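Local structure of SusD homolog (Bacteroides thetaiotaomicron, 3EHM) at residues T55-S60 against G65-N70. The protein probably binds mucin O-glycans as a SusD-like outer-membrane lipoprotein, contributing to their use by this gut symbiont. Residues are numbered along the deposited sequence; the frame is centred on the assembly and turned at random.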
loop_
_atom_site.group_PDB
_atom_site.type_symbol
_atom_site.label_atom_id
_atom_site.label_comp_id
_atom_site.label_asym_id
_atom_site.label_seq_id
_atom_site.Cartn_x
_atom_site.Cartn_y
_atom_site.Cartn_z
ATOM N N THR A 55 9.960 -0.526 3.382
ATOM C CA THR A 55 8.506 -0.623 3.461
ATOM C C THR A 55 7.780 -0.746 2.126
ATOM O O THR A 55 6.845 -1.536 1.999
ATOM C CB THR A 55 7.903 0.603 4.189
ATOM O OG1 THR A 55 8.081 1.775 3.381
ATOM C CG2 THR A 55 8.585 0.822 5.530
ATOM N N ASP A 56 8.222 0.021 1.132
ATOM C CA ASP A 56 7.549 0.053 -0.163
ATOM C C ASP A 56 8.281 -0.374 -1.436
ATOM O O ASP A 56 7.760 -1.163 -2.226
ATOM C CB ASP A 56 7.028 1.477 -0.420
ATOM C CG ASP A 56 5.886 1.878 0.503
ATOM O OD1 ASP A 56 6.021 1.793 1.746
ATOM O OD2 ASP A 56 4.843 2.305 -0.034
ATOM N N LEU A 57 9.478 0.157 -1.640
ATOM C CA LEU A 57 10.212 -0.078 -2.874
ATOM C C LEU A 57 10.819 -1.432 -3.218
ATOM O O LEU A 57 10.538 -1.965 -4.288
ATOM C CB LEU A 57 11.285 1.002 -3.025
ATOM C CG LEU A 57 10.801 2.431 -2.765
ATOM C CD1 LEU A 57 11.906 3.404 -3.163
ATOM C CD2 LEU A 57 9.526 2.725 -3.557
ATOM N N ILE A 58 11.654 -1.992 -2.350
ATOM C CA ILE A 58 12.271 -3.267 -2.694
ATOM C C ILE A 58 11.528 -4.471 -2.132
ATOM O O ILE A 58 11.830 -5.613 -2.477
ATOM C CB ILE A 58 13.755 -3.308 -2.256
ATOM C CG1 ILE A 58 13.873 -3.526 -0.749
ATOM C CG2 ILE A 58 14.431 -1.991 -2.640
ATOM C CD1 ILE A 58 15.311 -3.703 -0.281
ATOM N N SER A 59 10.544 -4.212 -1.279
ATOM C CA SER A 59 9.752 -5.286 -0.698
ATOM C C SER A 59 8.365 -5.368 -1.343
ATOM O O SER A 59 8.224 -5.882 -2.457
ATOM C CB SER A 59 9.624 -5.089 0.818
ATOM O OG SER A 59 9.133 -3.794 1.126
ATOM N N SER A 60 7.352 -4.854 -0.646
ATOM C CA SER A 60 5.970 -4.883 -1.127
ATOM C C SER A 60 5.787 -4.483 -2.592
ATOM O O SER A 60 5.140 -5.203 -3.355
ATOM C CB SER A 60 5.086 -3.990 -0.244
ATOM O OG SER A 60 5.540 -2.647 -0.256
ATOM N N GLY A 65 4.973 -6.260 -8.287
ATOM C CA GLY A 65 5.297 -5.750 -9.605
ATOM C C GLY A 65 5.143 -4.277 -9.909
ATOM O O GLY A 65 5.100 -3.902 -11.087
ATOM N N TYR A 66 5.023 -3.442 -8.881
ATOM C CA TYR A 66 4.949 -1.998 -9.107
ATOM C C TYR A 66 6.368 -1.616 -9.527
ATOM O O TYR A 66 6.576 -0.784 -10.412
ATOM C CB TYR A 66 4.637 -1.238 -7.811
ATOM C CG TYR A 66 3.181 -0.946 -7.519
ATOM C CD1 TYR A 66 2.832 -0.193 -6.401
ATOM C CD2 TYR A 66 2.159 -1.403 -8.351
ATOM C CE1 TYR A 66 1.508 0.101 -6.110
ATOM C CE2 TYR A 66 0.822 -1.113 -8.070
ATOM C CZ TYR A 66 0.508 -0.360 -6.947
ATOM O OH TYR A 66 -0.796 -0.058 -6.649
ATOM N N PHE A 67 7.340 -2.240 -8.864
ATOM C CA PHE A 67 8.752 -1.978 -9.121
ATOM C C PHE A 67 9.531 -3.260 -9.351
ATOM O O PHE A 67 9.056 -4.354 -9.048
ATOM C CB PHE A 67 9.399 -1.259 -7.927
ATOM C CG PHE A 67 8.599 -0.109 -7.402
ATOM C CD1 PHE A 67 7.985 -0.188 -6.156
ATOM C CD2 PHE A 67 8.435 1.041 -8.158
ATOM C CE1 PHE A 67 7.214 0.866 -5.671
ATOM C CE2 PHE A 67 7.667 2.102 -7.684
ATOM C CZ PHE A 67 7.055 2.013 -6.436
ATOM N N GLY A 68 10.741 -3.091 -9.878
ATOM C CA GLY A 68 11.648 -4.194 -10.127
ATOM C C GLY A 68 12.980 -3.727 -9.565
ATOM O O GLY A 68 13.323 -2.556 -9.723
ATOM N N ASN A 69 13.723 -4.612 -8.905
ATOM C CA ASN A 69 15.006 -4.231 -8.314
ATOM C C ASN A 69 16.211 -4.500 -9.216
ATOM O O ASN A 69 16.335 -5.582 -9.795
ATOM C CB ASN A 69 15.250 -4.983 -6.997
ATOM C CG ASN A 69 14.136 -4.797 -5.981
ATOM O OD1 ASN A 69 13.688 -3.678 -5.721
ATOM N ND2 ASN A 69 13.700 -5.903 -5.381
ATOM N N ASN A 70 17.101 -3.516 -9.320
ATOM C CA ASN A 70 18.332 -3.669 -10.094
ATOM C C ASN A 70 19.381 -4.100 -9.070
ATOM O O ASN A 70 20.402 -3.436 -8.878
ATOM C CB ASN A 70 18.728 -2.339 -10.748
ATOM C CG ASN A 70 20.100 -2.386 -11.412
ATOM O OD1 ASN A 70 20.558 -3.440 -11.865
ATOM N ND2 ASN A 70 20.754 -1.230 -11.489
HETATM O O HOH W 1 12.645 -1.236 -6.071
#
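F67 and N69, alternate residues of strand 67-69, both direct their side chains at segment 55-60, one making an apolar contact and the other a polar one. L57 CD2 lies against the CE1 and CZ side of the F67 ring, 3.6 Å from F67 CE1, a methyl brought over by a CG that stands anti to the carbonyl carbon (chi1 -47°). Backbone oxygens also lie near the ring: D56 O at its edge near F67 CE1, and L57 O oblique to it, 3.6 Å from F67 CD1. Losing the F67 ring to an alanine here is likely to open a gap beside L57 and leave its CD2 methyl without this aromatic neighbour.

The N69 amide works with both its ends. N69 ND2 points at I58 O in a fairly straight (161°) but weak hydrogen bond of 3.5 Å, while N69 OD1 packs against I58 CA at 3.4 Å. N69 OD1 also accepts from a water, 2.7 Å away, whose second hydrogen goes to L57 O; amide and water together thus serve two successive carbonyls, those of L57 and I58.

Further out, S60 OG bonds to T55 O at 2.8 Å, tying the start of helix 60-63 back to the preceding helix, and D56 forms a salt bridge with R135. On the strand side, F67 and L57 both touch T270 of strand 270-272. G65, at positive phi, closes helix 60-63 in a Schellman motif. Helix 47-57, the short helix 60-63 with its Schellman C-cap and strand 67-69 thus follow one another in sequence, the strand returning beside the helix that precedes it in sequence and pairing antiparallel with 270-272 inside the largely helical SusD-like fold.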